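Local coordinates for protein hydratase ChsH1 (Mycobacterium tuberculosis, PDB 4W78) that hydrates the steroid enoyl-CoA 3-oxo-4,17-pregnadiene-20-carboxyl-CoA, with its partner chain ChsH2, during breakdown of the cholesterol side chain, at residues 34-39 / 61-66; 55-60 / 110-115; 141-146 / 159-164. All blocks are in the same frame, centred on the assembly; numbering follows the deposited sequence.

From the N terminus, helix 29-39 is the first element used: contact 1 (34-39 / 61-66) closes the loop that runs from it through helix 49-54 to the turn before helix 67-70. Contact 2 (55-60 / 110-115) opens inside that loop, just ahead of 61-66, and closes after strand 99-109, so the two cross. They also touch, Tyr112 packing on Val61 and Pro64, and together they tie the helical part of the chain to the loop between strands 99-109 and 119-134. Contact 3 (141-146 / 159-164) follows in series as a hairpin of neighbouring strands, about 24 Å and 29 Å, centre to centre, from contacts 1 and 2.

Contact 1. Residues 34-39 / 61-66; sequences NWVEAI and VAPPAM
Chi1 of Trp35 (-169°) swings the indole off helix 29-39, away from its own backbone N and toward the 61-66 turn; in Met66, chi1 (-76°) and an extended chi2 carry CG and SD over the indole, and the bend at chi3 turns CE back to Trp35 CB. Met66 CG sits almost on the normal of the five-membered ring, 3.4 Å from its centroid, a CH-pi contact over the face. The sulfur stays over the same ring, with Met66 SD 4.0 Å from the centroid, so a Met-aromatic contact adds to it. Ile39 CG1, one helical turn on, lies over the opposite face, and the indole is sandwiched. Its six-membered end is met obliquely: Trp35 CZ3 lies 3.7 Å from Pro63 CB, and Trp35 CZ2 is 4.0 Å from Ala65 CB. Pro63 CG also reaches back to Val36 CG1 at 4.1 Å.

The turn receiving the indole contains a short 3-10 segment, 64-66, in which Met66 N bonds to Pro63 O. It leads into helix 67-70, whose Val69 also touches Trp35, within the helical part of this HotDog-clan chain. No direct hydrogen bond joins the two segments, but a water does. Trp35 NE1 donates to it at 2.8 Å in the plane of the ring, and the water donates in turn to Ala65 O at 2.9 Å, satisfying the buried indole N-H. The ChsH2 chain adjoins this region: its Gly57 packs on Trp35 and its Gln60 accepts a hydrogen bond from Ala65 N.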
loop_
_atom_site.group_PDB
_atom_site.type_symbol
_atom_site.label_atom_id
_atom_site.label_comp_id
_atom_site.label_asym_id
_atom_site.label_seq_id
_atom_site.Cartn_x
_atom_site.Cartn_y
_atom_site.Cartn_z
ATOM N N ASN A 34 1.189 3.240 -8.075
ATOM C CA ASN A 34 0.325 2.616 -7.083
ATOM C C ASN A 34 -0.921 3.466 -6.868
ATOM O O ASN A 34 -2.029 2.943 -6.722
ATOM C CB ASN A 34 1.060 2.427 -5.752
ATOM C CG ASN A 34 2.128 1.331 -5.804
ATOM O OD1 ASN A 34 2.132 0.483 -6.692
ATOM N ND2 ASN A 34 3.020 1.346 -4.826
ATOM N N TRP A 35 -0.720 4.778 -6.834
ATOM C CA TRP A 35 -1.789 5.730 -6.544
ATOM C C TRP A 35 -2.779 5.840 -7.699
ATOM O O TRP A 35 -3.989 5.686 -7.486
ATOM C CB TRP A 35 -1.164 7.080 -6.181
ATOM C CG TRP A 35 -2.068 8.128 -5.593
ATOM C CD1 TRP A 35 -2.212 8.443 -4.277
ATOM C CD2 TRP A 35 -2.898 9.042 -6.321
ATOM N NE1 TRP A 35 -3.097 9.500 -4.132
ATOM C CE2 TRP A 35 -3.529 9.880 -5.374
ATOM C CE3 TRP A 35 -3.149 9.245 -7.678
ATOM C CZ2 TRP A 35 -4.406 10.892 -5.742
ATOM C CZ3 TRP A 35 -4.052 10.252 -8.048
ATOM C CH2 TRP A 35 -4.669 11.050 -7.080
ATOM N N VAL A 36 -2.302 6.073 -8.920
ATOM C CA VAL A 36 -3.263 6.188 -10.030
ATOM C C VAL A 36 -4.035 4.891 -10.251
ATOM O O VAL A 36 -5.208 4.922 -10.620
ATOM C CB VAL A 36 -2.642 6.686 -11.357
ATOM C CG1 VAL A 36 -2.000 8.055 -11.156
ATOM C CG2 VAL A 36 -1.654 5.674 -11.928
ATOM N N GLU A 37 -3.401 3.750 -10.013
ATOM C CA GLU A 37 -4.085 2.479 -10.188
ATOM C C GLU A 37 -5.209 2.305 -9.162
ATOM O O GLU A 37 -6.299 1.836 -9.510
ATOM C CB GLU A 37 -3.098 1.312 -10.117
ATOM C CG GLU A 37 -2.170 1.267 -11.334
ATOM C CD GLU A 37 -1.067 0.233 -11.204
ATOM O OE1 GLU A 37 -1.236 -0.731 -10.424
ATOM O OE2 GLU A 37 -0.029 0.394 -11.887
ATOM N N ALA A 38 -4.951 2.662 -7.910
ATOM C CA ALA A 38 -5.973 2.487 -6.877
ATOM C C ALA A 38 -7.100 3.520 -7.023
ATOM O O ALA A 38 -8.270 3.182 -6.850
ATOM C CB ALA A 38 -5.338 2.566 -5.487
ATOM N N ILE A 39 -6.739 4.771 -7.305
ATOM C CA ILE A 39 -7.721 5.855 -7.476
ATOM C C ILE A 39 -8.522 5.640 -8.756
ATOM O O ILE A 39 -9.677 6.075 -8.861
ATOM C CB ILE A 39 -6.992 7.239 -7.498
ATOM C CG1 ILE A 39 -6.316 7.520 -6.148
ATOM C CG2 ILE A 39 -7.945 8.397 -7.854
ATOM C CD1 ILE A 39 -7.293 7.723 -4.987
ATOM N N VAL A 61 4.414 14.093 -14.769
ATOM C CA VAL A 61 4.274 14.843 -13.532
ATOM C C VAL A 61 3.503 14.026 -12.500
ATOM O O VAL A 61 2.760 13.102 -12.847
ATOM C CB VAL A 61 3.562 16.199 -13.758
ATOM C CG1 VAL A 61 4.496 17.188 -14.437
ATOM C CG2 VAL A 61 2.283 16.012 -14.577
ATOM N N ALA A 62 3.692 14.352 -11.224
ATOM C CA ALA A 62 2.912 13.727 -10.168
ATOM C C ALA A 62 1.506 14.330 -10.102
ATOM O O ALA A 62 1.330 15.520 -10.313
ATOM C CB ALA A 62 3.623 13.917 -8.817
ATOM N N PRO A 63 0.505 13.516 -9.758
ATOM C CA PRO A 63 -0.815 14.103 -9.484
ATOM C C PRO A 63 -0.717 15.124 -8.351
ATOM O O PRO A 63 -0.105 14.836 -7.328
ATOM C CB PRO A 63 -1.655 12.900 -9.031
ATOM C CG PRO A 63 -0.933 11.689 -9.550
ATOM C CD PRO A 63 0.527 12.049 -9.604
ATOM N N PRO A 64 -1.307 16.319 -8.524
ATOM C CA PRO A 64 -1.211 17.333 -7.467
ATOM C C PRO A 64 -1.721 16.810 -6.129
ATOM O O PRO A 64 -1.111 17.080 -5.084
ATOM C CB PRO A 64 -2.108 18.454 -7.985
ATOM C CG PRO A 64 -1.969 18.337 -9.485
ATOM C CD PRO A 64 -1.895 16.859 -9.767
ATOM N N ALA A 65 -2.800 16.032 -6.174
ATOM C CA ALA A 65 -3.430 15.498 -4.965
ATOM C C ALA A 65 -2.571 14.473 -4.221
ATOM O O ALA A 65 -2.953 14.029 -3.147
ATOM C CB ALA A 65 -4.795 14.893 -5.296
ATOM N N MET A 66 -1.433 14.084 -4.798
ATOM C CA MET A 66 -0.462 13.258 -4.064
ATOM C C MET A 66 0.457 14.026 -3.116
ATOM O O MET A 66 1.274 13.402 -2.430
ATOM C CB MET A 66 0.413 12.436 -5.028
ATOM C CG MET A 66 -0.297 11.239 -5.632
ATOM S SD MET A 66 0.865 10.121 -6.453
ATOM C CE MET A 66 1.581 9.265 -5.048
HETATM O O HOH W 1 -4.077 11.495 -2.361
#

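Contact 2. Residues 55-60 / 110-115; sequences AGHPGI and HRYLLP
Leu114 reaches across to the 55-60 loop with one branch. CB and CG form the stem and stay back from the other loop; CG lies anti to the carbonyl carbon (chi1 -58°), and the rotation at chi2 then directs CD2 across. CD2, the tip, lies 3.5 Å from Ile60 O and 4.0 Å from Pro58 CD, the Pro58 and Leu114 side chains crossing at about a right angle. Pro115 meets the same carbonyl: its CD is 3.2 Å from Ile60 O, while its CG is 4.3 Å from Ile60 CG2.

Tyr112, two residues before Leu114, has CE1 of His57 over one face of its ring, off centre, with His57 CE1 3.7 Å from Tyr112 CG. The two planes are inclined by 42°, an oblique aromatic pair. The phenol hydroxyl is held elsewhere, bonded to Ile73 N of the ChsH2 chain, and Leu72 of that chain packs on His57.

Gly56, with positive phi, is the C-prime residue of the Schellman motif ending helix 49-54, from which the loop departs. Across the two loops no hydrogen bond forms: apolar contacts, the aromatic pair and two carbons approaching Ile60 O join them, so cohesion rests mainly on van der Waals contact and shape.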
loop_
_atom_site.group_PDB
_atom_site.type_symbol
_atom_site.label_atom_id
_atom_site.label_comp_id
_atom_site.label_asym_id
_atom_site.label_seq_id
_atom_site.Cartn_x
_atom_site.Cartn_y
_atom_site.Cartn_z
ATOM N N ALA A 55 0.767 18.305 -22.872
ATOM C CA ALA A 55 0.037 19.150 -21.929
ATOM C C ALA A 55 0.923 20.241 -21.331
ATOM O O ALA A 55 0.536 20.902 -20.362
ATOM C CB ALA A 55 -0.572 18.297 -20.817
ATOM N N GLY A 56 2.122 20.407 -21.881
ATOM C CA GLY A 56 3.012 21.480 -21.463
ATOM C C GLY A 56 3.954 21.206 -20.298
ATOM O O GLY A 56 4.651 22.118 -19.841
ATOM N N HIS A 57 3.989 19.964 -19.817
ATOM C CA HIS A 57 4.875 19.608 -18.714
ATOM C C HIS A 57 6.223 19.121 -19.256
ATOM O O HIS A 57 6.290 18.630 -20.380
ATOM C CB HIS A 57 4.224 18.534 -17.849
ATOM C CG HIS A 57 2.892 18.937 -17.296
ATOM N ND1 HIS A 57 2.762 19.828 -16.253
ATOM C CD2 HIS A 57 1.634 18.574 -17.642
ATOM C CE1 HIS A 57 1.480 19.984 -15.968
ATOM N NE2 HIS A 57 0.774 19.234 -16.795
ATOM N N PRO A 58 7.299 19.251 -18.454
ATOM C CA PRO A 58 8.640 18.882 -18.937
ATOM C C PRO A 58 8.798 17.377 -19.122
ATOM O O PRO A 58 9.758 16.929 -19.752
ATOM C CB PRO A 58 9.566 19.369 -17.814
ATOM C CG PRO A 58 8.758 20.355 -17.042
ATOM C CD PRO A 58 7.354 19.861 -17.116
ATOM N N GLY A 59 7.853 16.620 -18.580
ATOM C CA GLY A 59 7.859 15.166 -18.632
ATOM C C GLY A 59 6.736 14.720 -17.727
ATOM O O GLY A 59 5.920 15.554 -17.328
ATOM N N ILE A 60 6.680 13.428 -17.404
ATOM C CA ILE A 60 5.654 12.914 -16.498
ATOM C C ILE A 60 5.616 13.766 -15.236
ATOM O O ILE A 60 6.660 14.146 -14.712
ATOM C CB ILE A 60 5.928 11.440 -16.109
ATOM C CG1 ILE A 60 5.542 10.512 -17.267
ATOM C CG2 ILE A 60 5.155 11.049 -14.848
ATOM C CD1 ILE A 60 6.071 9.089 -17.116
ATOM N N HIS A 110 1.050 25.053 -6.154
ATOM C CA HIS A 110 1.673 26.161 -6.879
ATOM C C HIS A 110 2.168 25.745 -8.261
ATOM O O HIS A 110 2.128 26.539 -9.206
ATOM C CB HIS A 110 2.797 26.784 -6.061
ATOM C CG HIS A 110 2.354 27.286 -4.722
ATOM N ND1 HIS A 110 1.292 28.149 -4.567
ATOM C CD2 HIS A 110 2.828 27.042 -3.477
ATOM C CE1 HIS A 110 1.127 28.414 -3.282
ATOM N NE2 HIS A 110 2.048 27.756 -2.600
ATOM N N ARG A 111 2.642 24.507 -8.361
ATOM C CA ARG A 111 3.031 23.904 -9.631
ATOM C C ARG A 111 2.972 22.392 -9.498
ATOM O O ARG A 111 2.797 21.860 -8.392
ATOM C CB ARG A 111 4.448 24.329 -10.046
ATOM C CG ARG A 111 5.571 23.854 -9.118
ATOM C CD ARG A 111 6.905 23.987 -9.838
ATOM N NE ARG A 111 8.056 23.709 -8.984
ATOM C CZ ARG A 111 8.631 22.518 -8.859
ATOM N NH1 ARG A 111 8.154 21.461 -9.505
ATOM N NH2 ARG A 111 9.687 22.384 -8.064
ATOM N N TYR A 112 3.122 21.704 -10.626
ATOM C CA TYR A 112 3.194 20.253 -10.658
ATOM C C TYR A 112 4.623 19.807 -10.347
ATOM O O TYR A 112 5.596 20.478 -10.728
ATOM C CB TYR A 112 2.766 19.732 -12.044
ATOM C CG TYR A 112 1.263 19.697 -12.253
ATOM C CD1 TYR A 112 0.499 20.864 -12.195
ATOM C CD2 TYR A 112 0.612 18.506 -12.516
ATOM C CE1 TYR A 112 -0.880 20.830 -12.375
ATOM C CE2 TYR A 112 -0.757 18.458 -12.718
ATOM C CZ TYR A 112 -1.500 19.619 -12.635
ATOM O OH TYR A 112 -2.863 19.559 -12.818
ATOM N N LEU A 113 4.750 18.686 -9.644
ATOM C CA LEU A 113 6.064 18.132 -9.303
ATOM C C LEU A 113 6.521 17.049 -10.273
ATOM O O LEU A 113 5.708 16.328 -10.862
ATOM C CB LEU A 113 6.037 17.556 -7.890
ATOM C CG LEU A 113 5.531 18.514 -6.819
ATOM C CD1 LEU A 113 5.533 17.789 -5.483
ATOM C CD2 LEU A 113 6.383 19.789 -6.776
ATOM N N LEU A 114 7.835 16.919 -10.415
ATOM C CA LEU A 114 8.431 15.917 -11.289
ATOM C C LEU A 114 9.068 14.784 -10.487
ATOM O O LEU A 114 9.625 15.022 -9.417
ATOM C CB LEU A 114 9.516 16.573 -12.145
ATOM C CG LEU A 114 9.074 17.746 -13.017
ATOM C CD1 LEU A 114 10.299 18.521 -13.503
ATOM C CD2 LEU A 114 8.281 17.216 -14.205
ATOM N N PRO A 115 8.983 13.541 -10.991
ATOM C CA PRO A 115 9.768 12.463 -10.387
ATOM C C PRO A 115 11.226 12.881 -10.166
ATOM O O PRO A 115 11.828 13.516 -11.041
ATOM C CB PRO A 115 9.665 11.339 -11.419
ATOM C CG PRO A 115 8.299 11.551 -12.029
ATOM C CD PRO A 115 8.125 13.055 -12.091
#

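Contact 3. Residues 141-146 / 159-164; sequences FINQHI and NWRILK
Ile142 and Ile162 form a hydrogen-bonded antiparallel pair, each backbone N-H donating to the other's O at an N to O distance of 2.9 Å. Gln144 and Trp160 repeat the pattern: Gln144 N meets Trp160 O at 2.9 Å, and Trp160 N meets Gln144 O at 3.0 Å. Between these pairs the acceptors take further, softer partners, such as the CA-H of Asn143 on Trp160 O and that of Arg161 on Ile142 O. A water lies near Ile142 O and Trp160 O, within hydrogen-bonding distance of both. Another makes weak bonds to Gln144 O and Asn159 OD1, while Asn159 ND2 donates to Glu106 OE1.

On the face carrying Phe141, Asn143, Arg161 and Leu163, the extended Arg161 side chain sends its guanidinium flat over the Phe141 ring, planes 12° apart and Arg161 NH2 3.2 Å from Phe141 CD1. Leu163 CD1 lies over the centre of the opposite ring face, 3.9 Å from the centroid, so the phenyl is held between a cation and a methyl. Asn143 runs alongside Arg161; a water accepts from Asn143 ND2 at 3.2 Å and Arg161 NE at 3.1 Å. Asn143 ND2 also donates to Asp127 O on strand 119-134, and Arg161 NH1 to Asn104 OD1 on strand 99-109.

On the other face Ile142 CD1 packs on Lys164 CG, while the lysine amine is paired with Asp93. Ile88 and Phe92 of helix 85-94 also touch Ile142, so that helix lies against this face. Strands 139-150 and 153-165 thus make a beta hairpin at the middle of an antiparallel sheet with a helix packed on one face, the arrangement typical of the HotDog fold.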
loop_
_atom_site.group_PDB
_atom_site.type_symbol
_atom_site.label_atom_id
_atom_site.label_comp_id
_atom_site.label_asym_id
_atom_site.label_seq_id
_atom_site.Cartn_x
_atom_site.Cartn_y
_atom_site.Cartn_z
ATOM N N PHE A 141 -12.132 23.951 17.657
ATOM C CA PHE A 141 -11.604 23.767 16.312
ATOM C C PHE A 141 -10.153 24.203 16.266
ATOM O O PHE A 141 -9.797 25.235 16.836
ATOM C CB PHE A 141 -12.416 24.565 15.285
ATOM C CG PHE A 141 -13.828 24.059 15.092
ATOM C CD1 PHE A 141 -14.087 23.053 14.185
ATOM C CD2 PHE A 141 -14.881 24.601 15.809
ATOM C CE1 PHE A 141 -15.378 22.589 13.989
ATOM C CE2 PHE A 141 -16.177 24.139 15.624
ATOM C CZ PHE A 141 -16.419 23.131 14.711
ATOM N N ILE A 142 -9.334 23.409 15.587
ATOM C CA ILE A 142 -7.897 23.673 15.480
ATOM C C ILE A 142 -7.508 23.696 14.008
ATOM O O ILE A 142 -7.719 22.717 13.284
ATOM C CB ILE A 142 -7.091 22.581 16.183
ATOM C CG1 ILE A 142 -7.378 22.610 17.683
ATOM C CG2 ILE A 142 -5.595 22.777 15.936
ATOM C CD1 ILE A 142 -7.747 21.264 18.238
ATOM N N ASN A 143 -6.968 24.828 13.561
ATOM C CA ASN A 143 -6.450 24.982 12.207
ATOM C C ASN A 143 -4.941 24.883 12.150
ATOM O O ASN A 143 -4.239 25.308 13.088
ATOM C CB ASN A 143 -6.859 26.339 11.643
ATOM C CG ASN A 143 -8.356 26.457 11.453
ATOM O OD1 ASN A 143 -8.879 26.155 10.385
ATOM N ND2 ASN A 143 -9.052 26.872 12.499
ATOM N N GLN A 144 -4.440 24.321 11.061
ATOM C CA GLN A 144 -2.996 24.296 10.794
ATOM C C GLN A 144 -2.725 24.776 9.384
ATOM O O GLN A 144 -3.516 24.497 8.471
ATOM C CB GLN A 144 -2.451 22.884 10.935
ATOM C CG GLN A 144 -2.325 22.362 12.350
ATOM C CD GLN A 144 -1.729 20.970 12.352
ATOM O OE1 GLN A 144 -2.449 19.972 12.279
ATOM N NE2 GLN A 144 -0.407 20.897 12.396
ATOM N N HIS A 145 -1.618 25.492 9.186
ATOM C CA HIS A 145 -1.145 25.829 7.850
ATOM C C HIS A 145 0.100 24.995 7.567
ATOM O O HIS A 145 1.116 25.110 8.265
ATOM C CB HIS A 145 -0.822 27.318 7.713
ATOM C CG HIS A 145 -0.499 27.744 6.307
ATOM N ND1 HIS A 145 0.298 28.826 6.025
ATOM C CD2 HIS A 145 -0.859 27.238 5.106
ATOM C CE1 HIS A 145 0.416 28.983 4.722
ATOM N NE2 HIS A 145 -0.283 28.033 4.139
ATOM N N ILE A 146 -0.011 24.131 6.575
ATOM C CA ILE A 146 1.072 23.247 6.159
ATOM C C ILE A 146 1.647 23.798 4.876
ATOM O O ILE A 146 0.897 24.206 3.981
ATOM C CB ILE A 146 0.492 21.867 5.821
ATOM C CG1 ILE A 146 -0.321 21.295 6.985
ATOM C CG2 ILE A 146 1.566 20.911 5.283
ATOM C CD1 ILE A 146 0.306 21.405 8.299
ATOM N N ASN A 159 -4.515 24.231 4.285
ATOM C CA ASN A 159 -5.169 24.639 5.508
ATOM C C ASN A 159 -5.982 23.431 5.957
ATOM O O ASN A 159 -6.826 22.930 5.195
ATOM C CB ASN A 159 -6.060 25.845 5.247
ATOM C CG ASN A 159 -5.285 27.048 4.725
ATOM O OD1 ASN A 159 -4.230 27.406 5.255
ATOM N ND2 ASN A 159 -5.810 27.681 3.678
ATOM N N TRP A 160 -5.678 22.926 7.153
ATOM C CA TRP A 160 -6.244 21.685 7.688
ATOM C C TRP A 160 -7.006 22.044 8.950
ATOM O O TRP A 160 -6.457 22.709 9.817
ATOM C CB TRP A 160 -5.085 20.757 8.072
ATOM C CG TRP A 160 -5.486 19.373 8.432
ATOM C CD1 TRP A 160 -5.591 18.816 9.677
ATOM C CD2 TRP A 160 -5.823 18.364 7.509
ATOM N NE1 TRP A 160 -5.996 17.501 9.568
ATOM C CE2 TRP A 160 -6.137 17.202 8.237
ATOM C CE3 TRP A 160 -5.885 18.333 6.122
ATOM C CZ2 TRP A 160 -6.512 16.020 7.610
ATOM C CZ3 TRP A 160 -6.225 17.224 5.520
ATOM C CH2 TRP A 160 -6.553 16.049 6.240
ATOM N N ARG A 161 -8.256 21.615 9.072
ATOM C CA ARG A 161 -9.037 21.946 10.257
ATOM C C ARG A 161 -9.612 20.695 10.892
ATOM O O ARG A 161 -10.210 19.855 10.212
ATOM C CB ARG A 161 -10.153 22.919 9.903
ATOM C CG ARG A 161 -10.982 23.438 11.062
ATOM C CD ARG A 161 -12.024 24.400 10.465
ATOM N NE ARG A 161 -12.930 25.017 11.426
ATOM C CZ ARG A 161 -14.258 24.907 11.374
ATOM N NH1 ARG A 161 -14.838 24.190 10.417
ATOM N NH2 ARG A 161 -15.009 25.512 12.280
ATOM N N ILE A 162 -9.418 20.572 12.200
ATOM C CA ILE A 162 -9.989 19.462 12.942
ATOM C C ILE A 162 -10.817 19.976 14.099
ATOM O O ILE A 162 -10.691 21.135 14.517
ATOM C CB ILE A 162 -8.906 18.507 13.496
ATOM C CG1 ILE A 162 -8.072 19.205 14.575
ATOM C CG2 ILE A 162 -8.026 17.987 12.374
ATOM C CD1 ILE A 162 -7.097 18.278 15.326
ATOM N N LEU A 163 -11.674 19.096 14.609
ATOM C CA LEU A 163 -12.479 19.365 15.785
ATOM C C LEU A 163 -12.112 18.356 16.863
ATOM O O LEU A 163 -12.191 17.143 16.634
ATOM C CB LEU A 163 -13.964 19.230 15.434
ATOM C CG LEU A 163 -14.935 19.252 16.611
ATOM C CD1 LEU A 163 -14.949 20.606 17.319
ATOM C CD2 LEU A 163 -16.331 18.867 16.121
ATOM N N LYS A 164 -11.672 18.843 18.016
ATOM C CA LYS A 164 -11.501 17.989 19.191
ATOM C C LYS A 164 -12.714 18.186 20.079
ATOM O O LYS A 164 -13.034 19.311 20.466
ATOM C CB LYS A 164 -10.238 18.370 19.966
ATOM C CG LYS A 164 -8.949 18.093 19.220
ATOM C CD LYS A 164 -8.618 16.617 19.249
ATOM C CE LYS A 164 -8.190 16.188 20.641
ATOM N NZ LYS A 164 -8.353 14.715 20.804
HETATM O O HOH W 2 -5.588 21.121 12.168
HETATM O O HOH W 3 -12.120 27.613 12.985
HETATM O O HOH W 4 -5.382 27.014 8.254
#